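Local coordinates for protein prolyl 4-hydroxylase (Phytophthora capsici LT1534, PDB 6IUQ) that probably hydroxylates proline residues as an iron(II)- and 2-oxoglutarate-dependent dioxygenase built on a double-stranded beta-helix core, at residues Glu185-Thr197 with Leu261-Tyr275. Residues are numbered along the deposited sequence; the frame is centred on the assembly and turned at random.
Sequences EVQLFPFLQQPVT and LRRSPVQRLLSRGVY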
loop_
_atom_site.group_PDB
_atom_site.type_symbol
_atom_site.label_atom_id
_atom_site.label_comp_id
_atom_site.label_asym_id
_atom_site.label_seq_id
_atom_site.Cartn_x
_atom_site.Cartn_y
_atom_site.Cartn_z
ATOM N N GLU A 185 8.532 -4.905 -7.801
ATOM C CA GLU A 185 8.394 -3.532 -7.329
ATOM C C GLU A 185 6.930 -3.162 -7.133
ATOM O O GLU A 185 6.027 -3.722 -7.781
ATOM C CB GLU A 185 9.022 -2.524 -8.298
ATOM C CG GLU A 185 10.488 -2.743 -8.645
ATOM C CD GLU A 185 10.676 -3.502 -9.951
ATOM O OE1 GLU A 185 9.803 -4.332 -10.294
ATOM O OE2 GLU A 185 11.701 -3.265 -10.633
ATOM N N VAL A 186 6.701 -2.213 -6.235
ATOM C CA VAL A 186 5.395 -1.606 -6.122
ATOM C C VAL A 186 5.470 -0.322 -6.928
ATOM O O VAL A 186 6.429 0.442 -6.798
ATOM C CB VAL A 186 4.974 -1.351 -4.655
ATOM C CG1 VAL A 186 5.971 -0.462 -3.940
ATOM C CG2 VAL A 186 3.553 -0.751 -4.584
ATOM N N GLN A 187 4.503 -0.141 -7.826
ATOM C CA GLN A 187 4.415 1.073 -8.624
ATOM C C GLN A 187 3.283 1.919 -8.073
ATOM O O GLN A 187 2.132 1.472 -8.009
ATOM C CB GLN A 187 4.192 0.756 -10.111
ATOM C CG GLN A 187 4.252 1.976 -11.035
ATOM C CD GLN A 187 4.328 1.601 -12.524
ATOM O OE1 GLN A 187 3.541 0.804 -13.021
ATOM N NE2 GLN A 187 5.296 2.161 -13.220
ATOM N N LEU A 188 3.630 3.132 -7.648
ATOM C CA LEU A 188 2.686 4.076 -7.083
ATOM C C LEU A 188 2.270 5.061 -8.151
ATOM O O LEU A 188 3.081 5.426 -9.003
ATOM C CB LEU A 188 3.302 4.834 -5.897
ATOM C CG LEU A 188 4.008 4.002 -4.820
ATOM C CD1 LEU A 188 4.767 4.918 -3.854
ATOM C CD2 LEU A 188 3.027 3.126 -4.066
ATOM N N PHE A 189 1.010 5.495 -8.097
ATOM C CA PHE A 189 0.515 6.510 -9.021
ATOM C C PHE A 189 -0.067 7.700 -8.268
ATOM O O PHE A 189 -1.287 7.833 -8.184
ATOM C CB PHE A 189 -0.568 5.939 -9.953
ATOM C CG PHE A 189 -0.091 4.834 -10.846
ATOM C CD1 PHE A 189 0.609 5.115 -12.010
ATOM C CD2 PHE A 189 -0.363 3.505 -10.534
ATOM C CE1 PHE A 189 1.047 4.081 -12.865
ATOM C CE2 PHE A 189 0.068 2.464 -11.380
ATOM C CZ PHE A 189 0.782 2.761 -12.546
ATOM N N PRO A 190 0.795 8.551 -7.698
ATOM C CA PRO A 190 0.269 9.795 -7.114
ATOM C C PRO A 190 -0.562 10.496 -8.194
ATOM O O PRO A 190 -0.053 10.673 -9.306
ATOM C CB PRO A 190 1.533 10.595 -6.743
ATOM C CG PRO A 190 2.643 9.599 -6.759
ATOM C CD PRO A 190 2.268 8.498 -7.701
ATOM N N PHE A 191 -1.811 10.843 -7.887
ATOM C CA PHE A 191 -2.814 11.073 -8.927
ATOM C C PHE A 191 -2.388 12.201 -9.874
ATOM O O PHE A 191 -2.119 13.327 -9.439
ATOM C CB PHE A 191 -4.184 11.375 -8.281
ATOM C CG PHE A 191 -5.383 11.077 -9.175
ATOM C CD1 PHE A 191 -5.667 9.783 -9.574
ATOM C CD2 PHE A 191 -6.231 12.088 -9.581
ATOM C CE1 PHE A 191 -6.763 9.506 -10.369
ATOM C CE2 PHE A 191 -7.338 11.815 -10.391
ATOM C CZ PHE A 191 -7.598 10.527 -10.780
ATOM N N LEU A 192 -2.314 11.862 -11.166
ATOM C CA LEU A 192 -1.912 12.768 -12.257
ATOM C C LEU A 192 -0.422 13.147 -12.254
ATOM O O LEU A 192 -0.017 13.970 -13.050
ATOM C CB LEU A 192 -2.751 14.057 -12.247
ATOM C CG LEU A 192 -4.277 13.940 -12.141
ATOM C CD1 LEU A 192 -4.874 15.322 -12.250
ATOM C CD2 LEU A 192 -4.864 12.993 -13.212
ATOM N N GLN A 193 0.391 12.554 -11.381
ATOM C CA GLN A 193 1.831 12.832 -11.372
ATOM C C GLN A 193 2.566 11.753 -12.123
ATOM O O GLN A 193 1.958 10.828 -12.631
ATOM C CB GLN A 193 2.397 12.895 -9.947
ATOM C CG GLN A 193 1.660 13.809 -8.986
ATOM C CD GLN A 193 1.398 15.170 -9.571
ATOM O OE1 GLN A 193 0.277 15.662 -9.502
ATOM N NE2 GLN A 193 2.419 15.787 -10.161
ATOM N N GLN A 194 3.884 11.853 -12.168
ATOM C CA GLN A 194 4.699 10.771 -12.688
ATOM C C GLN A 194 4.615 9.595 -11.737
ATOM O O GLN A 194 4.633 9.788 -10.525
ATOM C CB GLN A 194 6.154 11.221 -12.869
ATOM C CG GLN A 194 6.472 11.769 -14.250
ATOM C CD GLN A 194 6.014 10.836 -15.392
ATOM O OE1 GLN A 194 4.834 10.822 -15.796
ATOM N NE2 GLN A 194 6.939 10.024 -15.879
ATOM N N PRO A 195 4.513 8.378 -12.276
ATOM C CA PRO A 195 4.497 7.183 -11.425
ATOM C C PRO A 195 5.817 7.013 -10.674
ATOM O O PRO A 195 6.866 7.511 -11.098
ATOM C CB PRO A 195 4.291 6.037 -12.425
ATOM C CG PRO A 195 3.768 6.685 -13.665
ATOM C CD PRO A 195 4.382 8.044 -13.703
ATOM N N VAL A 196 5.757 6.288 -9.567
ATOM C CA VAL A 196 6.939 6.006 -8.784
ATOM C C VAL A 196 7.115 4.501 -8.595
ATOM O O VAL A 196 6.232 3.808 -8.082
ATOM C CB VAL A 196 6.876 6.700 -7.419
ATOM C CG1 VAL A 196 8.129 6.387 -6.623
ATOM C CG2 VAL A 196 6.682 8.210 -7.600
ATOM N N THR A 197 8.266 3.997 -9.016
ATOM C CA THR A 197 8.535 2.580 -8.896
ATOM C C THR A 197 9.535 2.348 -7.770
ATOM O O THR A 197 10.614 2.936 -7.745
ATOM C CB THR A 197 9.033 2.016 -10.215
ATOM O OG1 THR A 197 8.035 2.286 -11.203
ATOM C CG2 THR A 197 9.228 0.502 -10.116
ATOM N N LEU A 261 -7.638 17.365 -5.531
ATOM C CA LEU A 261 -8.027 16.110 -6.166
ATOM C C LEU A 261 -6.995 15.027 -5.888
ATOM O O LEU A 261 -7.348 13.908 -5.517
ATOM C CB LEU A 261 -8.208 16.309 -7.678
ATOM C CG LEU A 261 -8.662 15.135 -8.540
ATOM C CD1 LEU A 261 -9.813 14.377 -7.885
ATOM C CD2 LEU A 261 -9.090 15.642 -9.911
ATOM N N ARG A 262 -5.719 15.385 -6.041
ATOM C CA ARG A 262 -4.624 14.458 -5.847
ATOM C C ARG A 262 -4.656 13.811 -4.460
ATOM O O ARG A 262 -4.292 12.636 -4.311
ATOM C CB ARG A 262 -3.285 15.174 -6.076
ATOM C CG ARG A 262 -2.075 14.287 -5.902
ATOM C CD ARG A 262 -0.734 15.000 -6.172
ATOM N NE ARG A 262 -0.457 16.092 -5.231
ATOM C CZ ARG A 262 -0.072 15.920 -3.973
ATOM N NH1 ARG A 262 0.034 14.692 -3.483
ATOM N NH2 ARG A 262 0.172 16.966 -3.187
ATOM N N ARG A 263 -5.119 14.567 -3.460
ATOM C CA ARG A 263 -5.084 14.126 -2.064
ATOM C C ARG A 263 -6.445 13.722 -1.538
ATOM O O ARG A 263 -6.644 13.611 -0.333
ATOM C CB ARG A 263 -4.520 15.229 -1.165
ATOM C CG ARG A 263 -3.126 15.678 -1.556
ATOM C CD ARG A 263 -2.589 16.723 -0.608
ATOM N NE ARG A 263 -2.466 16.186 0.738
ATOM C CZ ARG A 263 -3.281 16.502 1.737
ATOM N NH1 ARG A 263 -4.254 17.375 1.532
ATOM N NH2 ARG A 263 -3.113 15.960 2.936
ATOM N N SER A 264 -7.387 13.511 -2.444
ATOM C CA SER A 264 -8.749 13.199 -2.049
ATOM C C SER A 264 -9.142 11.816 -2.515
ATOM O O SER A 264 -8.844 11.456 -3.651
ATOM C CB SER A 264 -9.719 14.231 -2.627
ATOM O OG SER A 264 -11.044 13.764 -2.516
ATOM N N PRO A 265 -9.812 11.036 -1.646
ATOM C CA PRO A 265 -10.303 9.700 -1.999
ATOM C C PRO A 265 -11.342 9.702 -3.116
ATOM O O PRO A 265 -11.630 8.640 -3.670
ATOM C CB PRO A 265 -10.924 9.197 -0.695
ATOM C CG PRO A 265 -10.210 9.985 0.387
ATOM C CD PRO A 265 -9.993 11.327 -0.218
ATOM N N VAL A 266 -11.881 10.864 -3.466
ATOM C CA VAL A 266 -12.884 10.932 -4.518
ATOM C C VAL A 266 -12.256 10.516 -5.858
ATOM O O VAL A 266 -12.955 10.098 -6.787
ATOM C CB VAL A 266 -13.532 12.357 -4.606
ATOM C CG1 VAL A 266 -12.606 13.361 -5.290
ATOM C CG2 VAL A 266 -14.881 12.297 -5.322
ATOM N N GLN A 267 -10.929 10.565 -5.934
ATOM C CA GLN A 267 -10.228 10.157 -7.147
ATOM C C GLN A 267 -10.510 8.706 -7.539
ATOM O O GLN A 267 -10.381 8.348 -8.709
ATOM C CB GLN A 267 -8.714 10.354 -6.987
ATOM C CG GLN A 267 -8.016 9.371 -6.043
ATOM C CD GLN A 267 -6.533 9.705 -5.885
ATOM O OE1 GLN A 267 -5.657 8.930 -6.308
ATOM N NE2 GLN A 267 -6.242 10.875 -5.293
ATOM N N ARG A 268 -10.885 7.881 -6.561
ATOM C CA ARG A 268 -11.198 6.467 -6.794
ATOM C C ARG A 268 -12.366 6.277 -7.781
ATOM O O ARG A 268 -12.494 5.222 -8.425
ATOM C CB ARG A 268 -11.510 5.772 -5.456
ATOM C CG ARG A 268 -10.365 5.877 -4.450
ATOM C CD ARG A 268 -10.709 5.312 -3.083
ATOM N NE ARG A 268 -11.732 6.099 -2.420
ATOM C CZ ARG A 268 -12.243 5.809 -1.224
ATOM N NH1 ARG A 268 -11.834 4.741 -0.546
ATOM N NH2 ARG A 268 -13.177 6.583 -0.712
ATOM N N LEU A 269 -13.203 7.303 -7.897
ATOM C CA LEU A 269 -14.311 7.296 -8.837
ATOM C C LEU A 269 -13.854 7.655 -10.232
ATOM O O LEU A 269 -14.653 7.628 -11.156
ATOM C CB LEU A 269 -15.396 8.283 -8.402
ATOM C CG LEU A 269 -15.852 8.170 -6.942
ATOM C CD1 LEU A 269 -16.702 9.361 -6.557
ATOM C CD2 LEU A 269 -16.605 6.866 -6.712
ATOM N N LEU A 270 -12.580 8.009 -10.386
ATOM C CA LEU A 270 -12.109 8.543 -11.655
ATOM C C LEU A 270 -10.898 7.812 -12.163
ATOM O O LEU A 270 -10.520 7.980 -13.324
ATOM C CB LEU A 270 -11.766 10.021 -11.525
ATOM C CG LEU A 270 -12.812 10.935 -10.899
ATOM C CD1 LEU A 270 -12.169 12.279 -10.607
ATOM C CD2 LEU A 270 -13.994 11.097 -11.816
ATOM N N SER A 271 -10.296 6.995 -11.300
ATOM C CA SER A 271 -8.979 6.420 -11.592
ATOM C C SER A 271 -8.990 5.446 -12.764
ATOM O O SER A 271 -8.027 5.392 -13.529
ATOM C CB SER A 271 -8.407 5.716 -10.353
ATOM O OG SER A 271 -9.195 4.585 -10.007
ATOM N N ARG A 272 -10.061 4.671 -12.909
ATOM C CA ARG A 272 -10.076 3.680 -13.983
ATOM C C ARG A 272 -10.140 4.392 -15.328
ATOM O O ARG A 272 -9.496 3.969 -16.287
ATOM C CB ARG A 272 -11.240 2.697 -13.825
ATOM C CG ARG A 272 -11.188 1.539 -14.820
ATOM C CD ARG A 272 -12.281 0.522 -14.547
ATOM N NE ARG A 272 -12.153 -0.102 -13.228
ATOM C CZ ARG A 272 -11.463 -1.209 -12.983
ATOM N NH1 ARG A 272 -10.809 -1.837 -13.966
ATOM N NH2 ARG A 272 -11.419 -1.689 -11.744
ATOM N N GLY A 273 -10.880 5.494 -15.388
ATOM C CA GLY A 273 -10.888 6.360 -16.561
ATOM C C GLY A 273 -9.559 7.052 -16.799
ATOM O O GLY A 273 -8.993 6.979 -17.879
ATOM N N VAL A 274 -9.026 7.717 -15.782
ATOM C CA VAL A 274 -7.771 8.430 -15.980
ATOM C C VAL A 274 -6.626 7.456 -16.292
ATOM O O VAL A 274 -5.787 7.722 -17.145
ATOM C CB VAL A 274 -7.426 9.295 -14.757
ATOM C CG1 VAL A 274 -6.070 9.949 -14.941
ATOM C CG2 VAL A 274 -8.510 10.338 -14.516
ATOM N N TYR A 275 -6.606 6.301 -15.641
ATOM C CA TYR A 275 -5.505 5.362 -15.846
ATOM C C TYR A 275 -5.932 4.094 -16.594
ATOM O O TYR A 275 -5.399 3.020 -16.345
ATOM C CB TYR A 275 -4.890 4.984 -14.493
ATOM C CG TYR A 275 -4.165 6.133 -13.832
ATOM C CD1 TYR A 275 -4.862 7.149 -13.192
ATOM C CD2 TYR A 275 -2.789 6.210 -13.866
ATOM C CE1 TYR A 275 -4.199 8.217 -12.606
ATOM C CE2 TYR A 275 -2.114 7.255 -13.277
ATOM C CZ TYR A 275 -2.825 8.257 -12.648
ATOM O OH TYR A 275 -2.154 9.295 -12.065
HETATM O O HOH W 1 -3.217 7.746 -6.351
HETATM O O HOH W 2 0.717 8.802 -11.368
HETATM O O HOH W 3 -2.682 10.719 -5.044
#
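F191 and L192 sit at the tip of a beta hairpin in the double-stranded beta-helix core, the central pair of the type II turn P190-Q193. F191 plugs into the end of helix 254-262 and the residues after it, up to helix 271-274. Its ring is sandwiched: CB of Q267 lies 3.8 Å from the centroid, almost on the ring normal, a CH-pi contact, while CD2 of L192, also 3.7 Å from CG1 of V274, rests offset over the opposite face. CA of S271 meets the edge in plane, and L261, L270 and V274 fill in around it. With CG anti to the backbone N (chi1 -156°), F191 reaches away from the turn into this pocket.

Y275 binds the turn itself. L192 N donates to Y275 OH (2.7 Å, 153°), arriving at the ring edge in plane. The hydroxyl also donates to a water that bonds P190 O and Q193 O, tying the turn's ends together. On the strand side, Y275 turns its edge to the face of F189, an offset edge-to-face pair (planes at 60°); its CE1 lies 3.6 Å from CE1 of F191, the two rings meeting obliquely.

Q267 is held by its amide: NE2 donates to R262 O (2.8 Å) and S264 O, and OE1 bonds Y157 OH. Around the two segments, L214 of strand 214-217 flanks F189 and Y275, and 261-275 lies between the hairpin tip and helix 313-328, which packs on L270 and Y275.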